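Uncharacterized protein (Bacteroides eggerthii DSM 20697, PDB 4ECO) is of unknown function but, as a leucine-rich repeat protein, probably offers its curved solenoid for binding other proteins. Local coordinates at residues Val150-Arg155 with Ala406-Tyr411; Ala398-Val403 with Gly432-Ser437; Phe448-Phe453 with Leu477-Glu482. One frame throughout, in Å; residues are numbered along the deposited sequence.

Contact 1: Val150-Arg155 with Ala406-Tyr411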
ATOM      1  N   VAL A 150      -0.847  -3.100  -0.532  1.00 37.43           N
ATOM      2  CA  VAL A 150       0.005  -1.921  -0.735  1.00 37.56           C
ATOM      3  C   VAL A 150      -0.549  -0.650  -0.033  1.00 43.95           C
ATOM      4  O   VAL A 150       0.220   0.061   0.642  1.00 44.17           O
ATOM      5  CB  VAL A 150       0.224  -1.658  -2.261  1.00 39.99           C
ATOM      6  CG1 VAL A 150       1.278  -0.597  -2.496  1.00 39.62           C
ATOM      7  CG2 VAL A 150       0.591  -2.935  -3.010  1.00 39.19           C
ATOM      8  N   ASP A 151      -1.835  -0.338  -0.235  1.00 41.83           N
ATOM      9  CA  ASP A 151      -2.453   0.860   0.347  1.00 42.09           C
ATOM     10  C   ASP A 151      -2.370   0.875   1.849  1.00 47.75           C
ATOM     11  O   ASP A 151      -2.598  -0.155   2.499  1.00 48.68           O
ATOM     12  CB  ASP A 151      -3.923   0.987  -0.057  1.00 43.15           C
ATOM     13  CG  ASP A 151      -4.140   1.521  -1.447  1.00 44.34           C
ATOM     14  OD1 ASP A 151      -3.189   2.149  -2.006  1.00 42.16           O
ATOM     15  OD2 ASP A 151      -5.267   1.355  -1.968  1.00 47.00           O
ATOM     16  N   TYR A 152      -2.011   2.062   2.376  1.00 44.47           N
ATOM     17  CA  TYR A 152      -1.821   2.354   3.801  0.50 43.51           C
ATOM     18  C   TYR A 152      -1.961   3.875   4.046  1.00 47.18           C
ATOM     19  O   TYR A 152      -1.537   4.666   3.185  1.00 47.74           O
ATOM     20  CB  TYR A 152      -0.424   1.838   4.210  0.50 43.81           C
ATOM     21  CG  TYR A 152      -0.043   1.893   5.674  0.50 44.90           C
ATOM     22  CD1 TYR A 152      -0.557   0.971   6.583  0.50 46.36           C
ATOM     23  CD2 TYR A 152       0.982   2.727   6.111  0.50 45.81           C
ATOM     24  CE1 TYR A 152      -0.147   0.963   7.918  0.50 46.17           C
ATOM     25  CE2 TYR A 152       1.404   2.721   7.439  0.50 46.18           C
ATOM     26  CZ  TYR A 152       0.846   1.831   8.335  0.50 50.39           C
ATOM     27  OH  TYR A 152       1.280   1.839   9.632  0.50 50.21           O
ATOM     28  N   ASP A 153      -2.526   4.286   5.208  1.00 40.12           N
ATOM     29  CA  ASP A 153      -2.620   5.699   5.548  1.00 38.30           C
ATOM     30  C   ASP A 153      -1.391   6.085   6.415  1.00 39.57           C
ATOM     31  O   ASP A 153      -1.303   5.648   7.567  1.00 37.79           O
ATOM     32  CB  ASP A 153      -3.944   6.036   6.248  1.00 38.77           C
ATOM     33  CG  ASP A 153      -4.228   7.514   6.475  1.00 46.10           C
ATOM     34  OD1 ASP A 153      -3.410   8.373   6.012  1.00 48.06           O
ATOM     35  OD2 ASP A 153      -5.277   7.825   7.094  1.00 45.94           O
ATOM     36  N   PRO A 154      -0.445   6.912   5.882  1.00 34.70           N
ATOM     37  CA  PRO A 154       0.733   7.290   6.682  1.00 34.06           C
ATOM     38  C   PRO A 154       0.356   8.060   7.962  1.00 39.01           C
ATOM     39  O   PRO A 154       1.189   8.126   8.865  1.00 38.92           O
ATOM     40  CB  PRO A 154       1.553   8.152   5.716  1.00 35.85           C
ATOM     41  CG  PRO A 154       1.094   7.729   4.339  1.00 40.37           C
ATOM     42  CD  PRO A 154      -0.367   7.477   4.515  1.00 35.96           C
ATOM     43  N   ARG A 155      -0.908   8.584   8.079  1.00 34.77           N
ATOM     44  CA  ARG A 155      -1.349   9.301   9.287  1.00 33.98           C
ATOM     45  C   ARG A 155      -1.525   8.320  10.481  1.00 41.12           C
ATOM     46  O   ARG A 155      -1.584   8.745  11.621  1.00 42.07           O
ATOM     47  CB  ARG A 155      -2.631  10.097   9.036  1.00 27.11           C
ATOM     48  CG  ARG A 155      -2.487  11.096   7.906  1.00 30.32           C
ATOM     49  CD  ARG A 155      -3.777  11.817   7.609  1.00 32.69           C
ATOM     50  NE  ARG A 155      -4.850  10.855   7.401  1.00 38.54           N
ATOM     51  CZ  ARG A 155      -6.143  11.142   7.471  1.00 50.73           C
ATOM     52  NH1 ARG A 155      -6.542  12.377   7.750  1.00 30.29           N
ATOM     53  NH2 ARG A 155      -7.050  10.187   7.296  1.00 35.17           N
ATOM     54  N   ALA A 406      -1.314  12.297   1.776  1.00 41.66           N
ATOM     55  CA  ALA A 406      -0.180  12.101   2.684  1.00 40.70           C
ATOM     56  C   ALA A 406       1.018  11.457   1.987  1.00 45.28           C
ATOM     57  O   ALA A 406       0.844  10.615   1.101  1.00 45.52           O
ATOM     58  CB  ALA A 406      -0.597  11.229   3.869  1.00 40.30           C
ATOM     59  N   ILE A 407       2.229  11.790   2.441  1.00 41.21           N
ATOM     60  CA  ILE A 407       3.460  11.207   1.912  1.00 41.23           C
ATOM     61  C   ILE A 407       4.242  10.609   3.089  1.00 42.16           C
ATOM     62  O   ILE A 407       4.335  11.218   4.160  1.00 42.32           O
ATOM     63  CB  ILE A 407       4.260  12.229   1.076  1.00 46.61           C
ATOM     64  CG1 ILE A 407       5.359  11.552   0.262  1.00 48.15           C
ATOM     65  CG2 ILE A 407       4.761  13.445   1.890  1.00 49.55           C
ATOM     66  CD1 ILE A 407       5.657  12.275  -0.978  1.00 52.89           C
ATOM     67  N   ASP A 408       4.709   9.369   2.928  1.00 36.53           N
ATOM     68  CA  ASP A 408       5.395   8.681   4.014  1.00 33.68           C
ATOM     69  C   ASP A 408       6.876   8.623   3.750  1.00 39.29           C
ATOM     70  O   ASP A 408       7.318   7.975   2.786  1.00 39.88           O
ATOM     71  CB  ASP A 408       4.819   7.273   4.205  1.00 33.17           C
ATOM     72  CG  ASP A 408       5.093   6.624   5.558  1.00 40.87           C
ATOM     73  OD1 ASP A 408       6.064   7.033   6.239  1.00 42.00           O
ATOM     74  OD2 ASP A 408       4.364   5.680   5.917  1.00 44.83           O
ATOM     75  N   PHE A 409       7.648   9.331   4.600  1.00 37.49           N
ATOM     76  CA  PHE A 409       9.118   9.321   4.576  1.00 38.08           C
ATOM     77  C   PHE A 409       9.674   8.723   5.885  1.00 42.50           C
ATOM     78  O   PHE A 409      10.880   8.827   6.144  1.00 42.97           O
ATOM     79  CB  PHE A 409       9.699  10.720   4.346  1.00 40.25           C
ATOM     80  CG  PHE A 409       9.442  11.328   3.000  1.00 41.92           C
ATOM     81  CD1 PHE A 409      10.166  10.924   1.887  1.00 44.87           C
ATOM     82  CD2 PHE A 409       8.540  12.375   2.857  1.00 44.92           C
ATOM     83  CE1 PHE A 409       9.943  11.507   0.638  1.00 46.96           C
ATOM     84  CE2 PHE A 409       8.315  12.958   1.609  1.00 48.78           C
ATOM     85  CZ  PHE A 409       9.012  12.514   0.503  1.00 47.33           C
ATOM     86  N   SER A 410       8.797   8.072   6.700  1.00 38.52           N
ATOM     87  CA  SER A 410       9.195   7.493   7.993  1.00 37.87           C
ATOM     88  C   SER A 410      10.233   6.350   7.830  1.00 42.66           C
ATOM     89  O   SER A 410      10.302   5.696   6.785  1.00 44.76           O
ATOM     90  CB  SER A 410       7.987   7.011   8.800  1.00 36.93           C
ATOM     91  OG  SER A 410       7.397   5.808   8.346  1.00 35.99           O
ATOM     92  N   TYR A 411      11.061   6.160   8.871  1.00 35.29           N
ATOM     93  CA  TYR A 411      12.094   5.147   8.934  1.00 33.63           C
ATOM     94  C   TYR A 411      13.072   5.310   7.809  1.00 40.08           C
ATOM     95  O   TYR A 411      13.188   4.458   6.936  1.00 40.15           O
ATOM     96  CB  TYR A 411      11.498   3.761   8.921  1.00 33.00           C
ATOM     97  CG  TYR A 411      10.962   3.318  10.251  1.00 32.49           C
ATOM     98  CD1 TYR A 411      11.799   2.732  11.200  1.00 33.85           C
ATOM     99  CD2 TYR A 411       9.598   3.411  10.543  1.00 32.25           C
ATOM    100  CE1 TYR A 411      11.298   2.275  12.419  1.00 35.69           C
ATOM    101  CE2 TYR A 411       9.079   2.922  11.743  1.00 32.23           C
ATOM    102  CZ  TYR A 411       9.936   2.362  12.680  1.00 41.17           C
ATOM    103  OH  TYR A 411       9.454   1.858  13.857  1.00 44.39           O
TER
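Pro154, at the start of a 3-10 turn, comes up against strand residue Asp408 with their CA atoms 5.5 Å apart, and no hydrogen bond crosses between 150-155 and 406-411. Segment 406-411 contains the end of one of the short parallel strands that line the concave side of a leucine-rich repeat solenoid. The alternation of its side chains gives the evidence: Ile407 turns away, into the repeat interior against Phe396, while Ala406 and Asp408 turn toward the visiting loop. The pyrrolidine ring of Pro154 rests across these two outward positions. Its CD lies 3.8 Å from Ala406 CB, and its CB lies 3.7 Å from Asp408 CB, so one ring spans two alternate residues by van der Waals packing, its CB also touching the Asp408 carboxylate. Pro154 also touches Asn381 on the preceding strand, and Arg155 touches Ser437 on the following one, which sets the loop across three successive strands. Arg155 is held by Asp153 and by Lys173: NE and NH2 grip the Asp153 carboxylate side-on, NH2 to OD2 being 3.0 Å, and NH1 bonds the carbonyl of Lys173. Asp153 OD1 also receives the Arg155 backbone N in an Asx turn, from well above the carboxylate plane (69°). With Asp408 CG swung anti to the backbone N (chi1 -160°), the carboxylate reaches along the chain, and OD1 accepts Ser410 N at 3.0 Å, a second Asx turn. The same OD1 takes the Ser410 hydroxyl, OG at 2.8 Å, on its syn lone pair.

Contact 2: Ala398-Val403 with Gly432-Ser437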
ATOM      1  N   ALA A 398       4.989  22.617  -4.273  1.00 54.59           N
ATOM      2  CA  ALA A 398       3.994  23.160  -3.355  1.00 53.66           C
ATOM      3  C   ALA A 398       2.967  23.977  -4.137  1.00 59.62           C
ATOM      4  O   ALA A 398       1.793  24.022  -3.757  1.00 59.22           O
ATOM      5  CB  ALA A 398       4.672  24.011  -2.294  1.00 54.17           C
ATOM      6  N   LYS A 399       3.407  24.562  -5.273  1.00 57.82           N
ATOM      7  CA  LYS A 399       2.589  25.405  -6.142  1.00 59.05           C
ATOM      8  C   LYS A 399       1.567  24.582  -6.974  1.00 61.85           C
ATOM      9  O   LYS A 399       0.666  25.190  -7.550  1.00 62.97           O
ATOM     10  CB  LYS A 399       3.465  26.266  -7.083  1.00 63.58           C
ATOM     11  CG  LYS A 399       4.615  27.057  -6.444  1.00 75.30           C
ATOM     12  CD  LYS A 399       4.219  28.131  -5.428  1.00 81.30           C
ATOM     13  CE  LYS A 399       5.411  28.772  -4.744  1.00 90.04           C
ATOM     14  NZ  LYS A 399       6.077  27.859  -3.766  1.00 92.38           N
ATOM     15  N   SER A 400       1.676  23.240  -7.022  1.00 56.04           N
ATOM     16  CA  SER A 400       0.715  22.425  -7.774  1.00 56.42           C
ATOM     17  C   SER A 400      -0.697  22.551  -7.183  1.00 63.82           C
ATOM     18  O   SER A 400      -0.855  22.582  -5.960  1.00 64.88           O
ATOM     19  CB  SER A 400       1.140  20.961  -7.814  1.00 58.88           C
ATOM     20  OG  SER A 400       0.170  20.169  -8.489  1.00 70.41           O
ATOM     21  N   VAL A 401      -1.718  22.619  -8.056  1.00 61.89           N
ATOM     22  CA  VAL A 401      -3.126  22.789  -7.672  1.00 61.56           C
ATOM     23  C   VAL A 401      -3.666  21.512  -7.016  1.00 65.18           C
ATOM     24  O   VAL A 401      -4.435  21.609  -6.058  1.00 65.66           O
ATOM     25  CB  VAL A 401      -4.029  23.236  -8.851  1.00 66.16           C
ATOM     26  CG1 VAL A 401      -3.681  24.647  -9.289  1.00 67.62           C
ATOM     27  CG2 VAL A 401      -3.955  22.269 -10.033  1.00 66.16           C
ATOM     28  N   SER A 402      -3.282  20.335  -7.532  1.00 59.77           N
ATOM     29  CA  SER A 402      -3.713  19.052  -6.985  1.00 57.84           C
ATOM     30  C   SER A 402      -2.915  18.755  -5.725  1.00 56.91           C
ATOM     31  O   SER A 402      -1.684  18.747  -5.762  1.00 55.29           O
ATOM     32  CB  SER A 402      -3.568  17.932  -8.018  1.00 63.58           C
ATOM     33  OG  SER A 402      -2.427  18.098  -8.850  1.00 80.75           O
ATOM     34  N   VAL A 403      -3.618  18.569  -4.594  1.00 50.74           N
ATOM     35  CA  VAL A 403      -2.972  18.340  -3.305  1.00 48.32           C
ATOM     36  C   VAL A 403      -3.133  16.887  -2.929  1.00 49.69           C
ATOM     37  O   VAL A 403      -4.260  16.379  -2.842  1.00 51.23           O
ATOM     38  CB  VAL A 403      -3.482  19.291  -2.176  1.00 50.94           C
ATOM     39  CG1 VAL A 403      -2.787  19.003  -0.838  1.00 49.52           C
ATOM     40  CG2 VAL A 403      -3.280  20.743  -2.564  1.00 51.96           C
ATOM     41  N   GLY A 432       9.092  22.651  -2.350  1.00 50.34           N
ATOM     42  CA  GLY A 432       8.051  22.224  -1.418  1.00 48.15           C
ATOM     43  C   GLY A 432       7.301  21.000  -1.881  1.00 50.91           C
ATOM     44  O   GLY A 432       7.686  20.365  -2.867  1.00 51.61           O
ATOM     45  N   ILE A 433       6.248  20.626  -1.149  1.00 46.00           N
ATOM     46  CA  ILE A 433       5.430  19.443  -1.456  1.00 44.08           C
ATOM     47  C   ILE A 433       3.960  19.815  -1.388  1.00 49.81           C
ATOM     48  O   ILE A 433       3.512  20.381  -0.390  1.00 50.33           O
ATOM     49  CB  ILE A 433       5.722  18.219  -0.522  1.00 45.28           C
ATOM     50  CG1 ILE A 433       7.231  18.023  -0.240  1.00 44.28           C
ATOM     51  CG2 ILE A 433       5.076  16.929  -1.080  1.00 46.06           C
ATOM     52  CD1 ILE A 433       7.582  16.849   0.655  1.00 41.29           C
ATOM     53  N   ASN A 434       3.209  19.454  -2.439  1.00 46.08           N
ATOM     54  CA  ASN A 434       1.765  19.648  -2.578  1.00 45.03           C
ATOM     55  C   ASN A 434       1.042  18.500  -1.888  1.00 47.60           C
ATOM     56  O   ASN A 434       0.473  17.617  -2.548  1.00 46.30           O
ATOM     57  CB  ASN A 434       1.396  19.727  -4.068  1.00 46.59           C
ATOM     58  CG  ASN A 434       1.906  18.561  -4.896  1.00 59.02           C
ATOM     59  OD1 ASN A 434       3.088  18.174  -4.834  1.00 54.71           O
ATOM     60  ND2 ASN A 434       1.006  17.949  -5.658  1.00 45.36           N
ATOM     61  N   VAL A 435       1.106  18.474  -0.542  1.00 45.13           N
ATOM     62  CA  VAL A 435       0.522  17.386   0.256  1.00 43.32           C
ATOM     63  C   VAL A 435      -0.050  17.947   1.560  1.00 46.71           C
ATOM     64  O   VAL A 435       0.468  18.921   2.090  1.00 45.75           O
ATOM     65  CB  VAL A 435       1.559  16.248   0.506  1.00 45.87           C
ATOM     66  CG1 VAL A 435       2.708  16.694   1.411  1.00 46.14           C
ATOM     67  CG2 VAL A 435       0.892  15.007   1.061  1.00 44.50           C
ATOM     68  N   SER A 436      -1.125  17.320   2.063  1.00 45.20           N
ATOM     69  CA  SER A 436      -1.800  17.698   3.312  1.00 44.30           C
ATOM     70  C   SER A 436      -1.067  17.114   4.537  1.00 45.08           C
ATOM     71  O   SER A 436      -1.010  17.784   5.573  1.00 44.79           O
ATOM     72  CB  SER A 436      -3.258  17.234   3.299  1.00 46.90           C
ATOM     73  OG  SER A 436      -3.977  17.737   2.181  1.00 56.64           O
ATOM     74  N   SER A 437      -0.496  15.894   4.425  1.00 38.48           N
ATOM     75  CA  SER A 437       0.180  15.276   5.568  1.00 37.71           C
ATOM     76  C   SER A 437       1.573  14.737   5.217  1.00 41.81           C
ATOM     77  O   SER A 437       1.745  14.074   4.198  1.00 42.40           O
ATOM     78  CB  SER A 437      -0.671  14.140   6.138  1.00 39.28           C
ATOM     79  OG  SER A 437      -0.153  13.603   7.346  1.00 38.15           O
TER
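Asn434 points its amide into the bend formed by 398-403, where Ser402 O accepts it and Ser400 packs against it. In this leucine-rich repeat solenoid 398-403 is the loop that runs into strand 404-408, and 432-437 is the approach to the neighbouring strand 435-439 and its first residues, with a corner at Ser436, so the contact stacks one repeat on the next where the chain enters the parallel strands. The amide is aimed precisely. Asn434 ND2 gives its N-H to Ser402 O at 2.8 Å, almost straight at 175°, and the oxygen lies in the plane of the amide. At the acceptor the nitrogen arrives at a C=O...N angle of 163°, close to head-on. CG sits between the backbone N and the carbonyl carbon (chi1 53°), a turn that brings one face of the amide against Ser400 CB, 3.7 Å from ND2. An alanine here would remove this donor and is likely to leave Ser402 O without its mate across the contact and a gap beside Ser400. The backbone of Asn434 is itself bonded to Met404, which fixes the root of the side chain relative to the neighbouring repeat.

On one flank the chains meet almost backbone to backbone, with Ala398 CA 4.2 Å from Asn434 CA. Ala398 CB is packed 3.9 Å from Gly432 CA, a closeness permitted by the missing side chain of the glycine. The other flank is carried by Val403, which also touches Pro458. Its CG1, anti to the backbone N, is swung alongside the Ser436 backbone and lies 3.7 Å from Ser436 N. The same methyl meets the Ser436 hydroxyl, CG1 to OG 3.5 Å, while that OG makes a weak hydrogen bond to Met404 O.

Contact 3: Phe448-Phe453 with Leu477-Glu482; sequences FPKELF and LKDENE
The side of the leucine-rich repeat solenoid that returns from each strand to the next is formed here by two neighbouring connections, after strands 435-439 and 461-463: 448-453 runs into a short helix and includes part of it, and 477-482 holds the first, weakly bonded strand and the type I turn (Asp479 to Glu482) of a small hairpin. Leu477 CD2 stands over the centre of the Phe453 ring, 3.7 Å from the centroid and only 3° off the ring normal, a CH-pi contact with all six ring carbons almost equally distant. The leucine runs alongside the phenylalanine in the same direction. Phe448 reaches the same methyl obliquely, its CZ 3.7 Å from Leu477 CD2, and comes in nearly perpendicular to the leucine side chain.

A polar contact lies beside this apolar one. Lys450 is stretched to full length, with CG anti to the backbone N (chi1 179°) and every later torsion also near 180°, and this extension carries its ammonium across to the other segment. NZ forms a salt bridge with Asp479 OD1 at 3.0 Å, met nearly along the C-O axis. The same nitrogen bonds Lys478 O at 3.1 Å from above the carbonyl plane, and Asn475 O is a third acceptor. Lys478 NZ bonds Glu480 O at 2.9 Å and Asp479 O within the turn, and also the side chain of Asn475.

One carboxylate and two carbonyls therefore share the ammonium of Lys450, which would favour its charged form, and the methyl-on-ring packing is joined by an electrostatic tie to the first strand of the hairpin, next to its turn.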
ATOM      1  N   PHE A 448      14.645  21.815  12.418  1.00 48.13           N
ATOM      2  CA  PHE A 448      13.254  21.826  11.955  1.00 47.46           C
ATOM      3  C   PHE A 448      13.178  22.055  10.445  1.00 53.29           C
ATOM      4  O   PHE A 448      13.817  22.982   9.949  1.00 54.50           O
ATOM      5  CB  PHE A 448      12.435  22.878  12.693  1.00 48.95           C
ATOM      6  CG  PHE A 448      10.949  22.810  12.402  1.00 49.75           C
ATOM      7  CD1 PHE A 448      10.135  21.898  13.057  1.00 52.06           C
ATOM      8  CD2 PHE A 448      10.364  23.674  11.488  1.00 51.67           C
ATOM      9  CE1 PHE A 448       8.771  21.842  12.790  1.00 51.93           C
ATOM     10  CE2 PHE A 448       9.003  23.607  11.215  1.00 53.21           C
ATOM     11  CZ  PHE A 448       8.217  22.693  11.864  1.00 50.29           C
ATOM     12  N   PRO A 449      12.393  21.234   9.708  1.00 49.76           N
ATOM     13  CA  PRO A 449      12.320  21.408   8.234  1.00 50.25           C
ATOM     14  C   PRO A 449      11.450  22.616   7.802  1.00 51.81           C
ATOM     15  O   PRO A 449      10.375  22.463   7.213  1.00 50.77           O
ATOM     16  CB  PRO A 449      11.731  20.072   7.750  1.00 51.40           C
ATOM     17  CG  PRO A 449      10.930  19.562   8.920  1.00 54.48           C
ATOM     18  CD  PRO A 449      11.581  20.088  10.176  1.00 49.89           C
ATOM     19  N   LYS A 450      11.974  23.832   8.050  1.00 48.37           N
ATOM     20  CA  LYS A 450      11.349  25.132   7.775  1.00 48.22           C
ATOM     21  C   LYS A 450      10.994  25.290   6.297  1.00 54.09           C
ATOM     22  O   LYS A 450       9.961  25.883   5.979  1.00 56.34           O
ATOM     23  CB  LYS A 450      12.292  26.286   8.213  1.00 49.79           C
ATOM     24  CG  LYS A 450      11.729  27.691   7.950  1.00 49.68           C
ATOM     25  CD  LYS A 450      12.583  28.850   8.486  1.00 50.14           C
ATOM     26  CE  LYS A 450      12.049  30.183   8.015  1.00 45.19           C
ATOM     27  NZ  LYS A 450      12.618  31.325   8.772  1.00 54.50           N
ATOM     28  N   GLU A 451      11.846  24.767   5.403  1.00 49.23           N
ATOM     29  CA  GLU A 451      11.682  24.872   3.956  1.00 49.10           C
ATOM     30  C   GLU A 451      10.357  24.231   3.465  1.00 50.78           C
ATOM     31  O   GLU A 451       9.916  24.536   2.367  1.00 51.51           O
ATOM     32  CB  GLU A 451      12.881  24.259   3.228  1.00 50.92           C
ATOM     33  CG  GLU A 451      14.208  24.946   3.520  1.00 56.79           C
ATOM     34  CD  GLU A 451      15.019  24.493   4.726  1.00 80.12           C
ATOM     35  OE1 GLU A 451      14.549  23.631   5.510  1.00 69.02           O
ATOM     36  OE2 GLU A 451      16.156  25.000   4.866  1.00 75.64           O
ATOM     37  N   LEU A 452       9.695  23.406   4.283  1.00 45.37           N
ATOM     38  CA  LEU A 452       8.399  22.841   3.909  1.00 43.85           C
ATOM     39  C   LEU A 452       7.343  23.915   3.955  1.00 47.99           C
ATOM     40  O   LEU A 452       6.462  23.975   3.099  1.00 47.33           O
ATOM     41  CB  LEU A 452       8.010  21.683   4.855  1.00 42.45           C
ATOM     42  CG  LEU A 452       8.696  20.334   4.654  1.00 45.97           C
ATOM     43  CD1 LEU A 452       8.375  19.412   5.807  1.00 44.95           C
ATOM     44  CD2 LEU A 452       8.260  19.682   3.346  1.00 46.28           C
ATOM     45  N   PHE A 453       7.472  24.795   4.958  1.00 44.93           N
ATOM     46  CA  PHE A 453       6.558  25.881   5.262  1.00 44.51           C
ATOM     47  C   PHE A 453       6.909  27.142   4.462  1.00 49.29           C
ATOM     48  O   PHE A 453       5.986  27.777   3.935  1.00 51.59           O
ATOM     49  CB  PHE A 453       6.568  26.146   6.786  1.00 46.01           C
ATOM     50  CG  PHE A 453       6.143  24.904   7.545  1.00 47.23           C
ATOM     51  CD1 PHE A 453       4.796  24.555   7.648  1.00 50.77           C
ATOM     52  CD2 PHE A 453       7.090  24.016   8.052  1.00 48.63           C
ATOM     53  CE1 PHE A 453       4.408  23.369   8.283  1.00 50.29           C
ATOM     54  CE2 PHE A 453       6.698  22.826   8.677  1.00 49.87           C
ATOM     55  CZ  PHE A 453       5.366  22.509   8.785  1.00 47.74           C
ATOM     56  N   LEU A 477       8.540  28.409  11.707  1.00 54.92           N
ATOM     57  CA  LEU A 477       7.281  28.272  10.964  1.00 53.81           C
ATOM     58  C   LEU A 477       6.899  29.589  10.275  1.00 60.62           C
ATOM     59  O   LEU A 477       5.855  29.691   9.606  1.00 60.40           O
ATOM     60  CB  LEU A 477       6.165  27.819  11.902  1.00 52.05           C
ATOM     61  CG  LEU A 477       6.301  26.412  12.416  1.00 54.47           C
ATOM     62  CD1 LEU A 477       5.602  26.261  13.735  1.00 54.06           C
ATOM     63  CD2 LEU A 477       5.777  25.422  11.406  1.00 56.22           C
ATOM     64  N   LYS A 478       7.765  30.594  10.442  1.00 58.26           N
ATOM     65  CA  LYS A 478       7.584  31.920   9.874  1.00 58.98           C
ATOM     66  C   LYS A 478       8.943  32.620   9.720  1.00 64.15           C
ATOM     67  O   LYS A 478       9.968  32.098  10.183  1.00 63.72           O
ATOM     68  CB  LYS A 478       6.620  32.752  10.754  1.00 60.17           C
ATOM     69  CG  LYS A 478       7.130  33.136  12.153  1.00 60.09           C
ATOM     70  CD  LYS A 478       6.411  34.416  12.606  1.00 66.09           C
ATOM     71  CE  LYS A 478       6.998  35.109  13.810  1.00 67.99           C
ATOM     72  NZ  LYS A 478       8.266  35.847  13.535  1.00 59.58           N
ATOM     73  N   ASP A 479       8.939  33.774   9.014  1.00 60.63           N
ATOM     74  CA  ASP A 479      10.063  34.717   8.904  1.00 60.16           C
ATOM     75  C   ASP A 479       9.801  35.804   9.949  1.00 62.59           C
ATOM     76  O   ASP A 479       8.650  35.982  10.343  1.00 61.25           O
ATOM     77  CB  ASP A 479      10.230  35.276   7.470  1.00 62.05           C
ATOM     78  CG  ASP A 479      10.840  34.326   6.435  1.00 61.42           C
ATOM     79  OD1 ASP A 479      11.419  33.282   6.838  1.00 60.05           O
ATOM     80  OD2 ASP A 479      10.774  34.645   5.232  1.00 61.53           O
ATOM     81  N   GLU A 480      10.841  36.488  10.432  1.00 60.78           N
ATOM     82  CA  GLU A 480      10.755  37.488  11.510  1.00 61.77           C
ATOM     83  C   GLU A 480       9.509  38.386  11.443  1.00 69.04           C
ATOM     84  O   GLU A 480       8.851  38.539  12.481  1.00 69.35           O
ATOM     85  CB  GLU A 480      12.003  38.392  11.560  1.00 64.25           C
ATOM     86  CG  GLU A 480      12.110  39.218  12.836  1.00 74.45           C
ATOM     87  CD  GLU A 480      12.274  38.453  14.141  1.00 93.15           C
ATOM     88  OE1 GLU A 480      13.185  37.596  14.213  1.00 86.82           O
ATOM     89  OE2 GLU A 480      11.530  38.745  15.106  1.00 79.66           O
ATOM     90  N   ASN A 481       9.187  38.981  10.275  1.00 67.69           N
ATOM     91  CA  ASN A 481       8.051  39.901  10.252  1.00 69.31           C
ATOM     92  C   ASN A 481       6.974  39.495   9.222  1.00 74.33           C
ATOM     93  O   ASN A 481       6.105  40.316   8.886  1.00 75.84           O
ATOM     94  CB  ASN A 481       8.549  41.333   9.985  1.00 73.16           C
ATOM     95  CG  ASN A 481       9.583  41.817  10.986  1.00 96.38           C
ATOM     96  OD1 ASN A 481      10.767  41.990  10.651  1.00 88.91           O
ATOM     97  ND2 ASN A 481       9.169  42.015  12.241  1.00 87.31           N
ATOM     98  N   GLU A 482       6.968  38.226   8.799  1.00 69.72           N
ATOM     99  CA  GLU A 482       5.962  37.759   7.850  1.00 69.65           C
ATOM    100  C   GLU A 482       5.692  36.258   8.028  1.00 71.33           C
ATOM    101  O   GLU A 482       6.620  35.466   8.230  1.00 71.06           O
ATOM    102  CB  GLU A 482       6.369  38.090   6.389  1.00 72.66           C
ATOM    103  CG  GLU A 482       7.530  37.320   5.767  1.00 89.39           C
ATOM    104  CD  GLU A 482       8.702  38.132   5.231  1.00117.82           C
ATOM    105  OE1 GLU A 482       9.155  39.077   5.920  1.00108.15           O
ATOM    106  OE2 GLU A 482       9.209  37.770   4.146  1.00117.30           O
TER

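How the contacts relate
From the N terminus, 150-155 comes first, and contact 1 closes a loop of some 250 residues by bringing it onto strand 404-408. Contact 2 opens at 398-403, inside that loop, and closes at 432-437, beyond it, so contacts 1 and 2 cross. They also touch, since strands 404-408 and 435-439 are neighbours: Ile407 N lies 2.9 Å from Ser437 O, a probable hydrogen bond. Contact 3 follows in series, joining 448-453 to 477-482 about 17 Å from contact 2, centre to centre, and meeting it where Leu452 packs on Ile433. Contacts 2 and 3 join connections next to each other along the solenoid, whereas contact 1 ties an earlier loop to the strands.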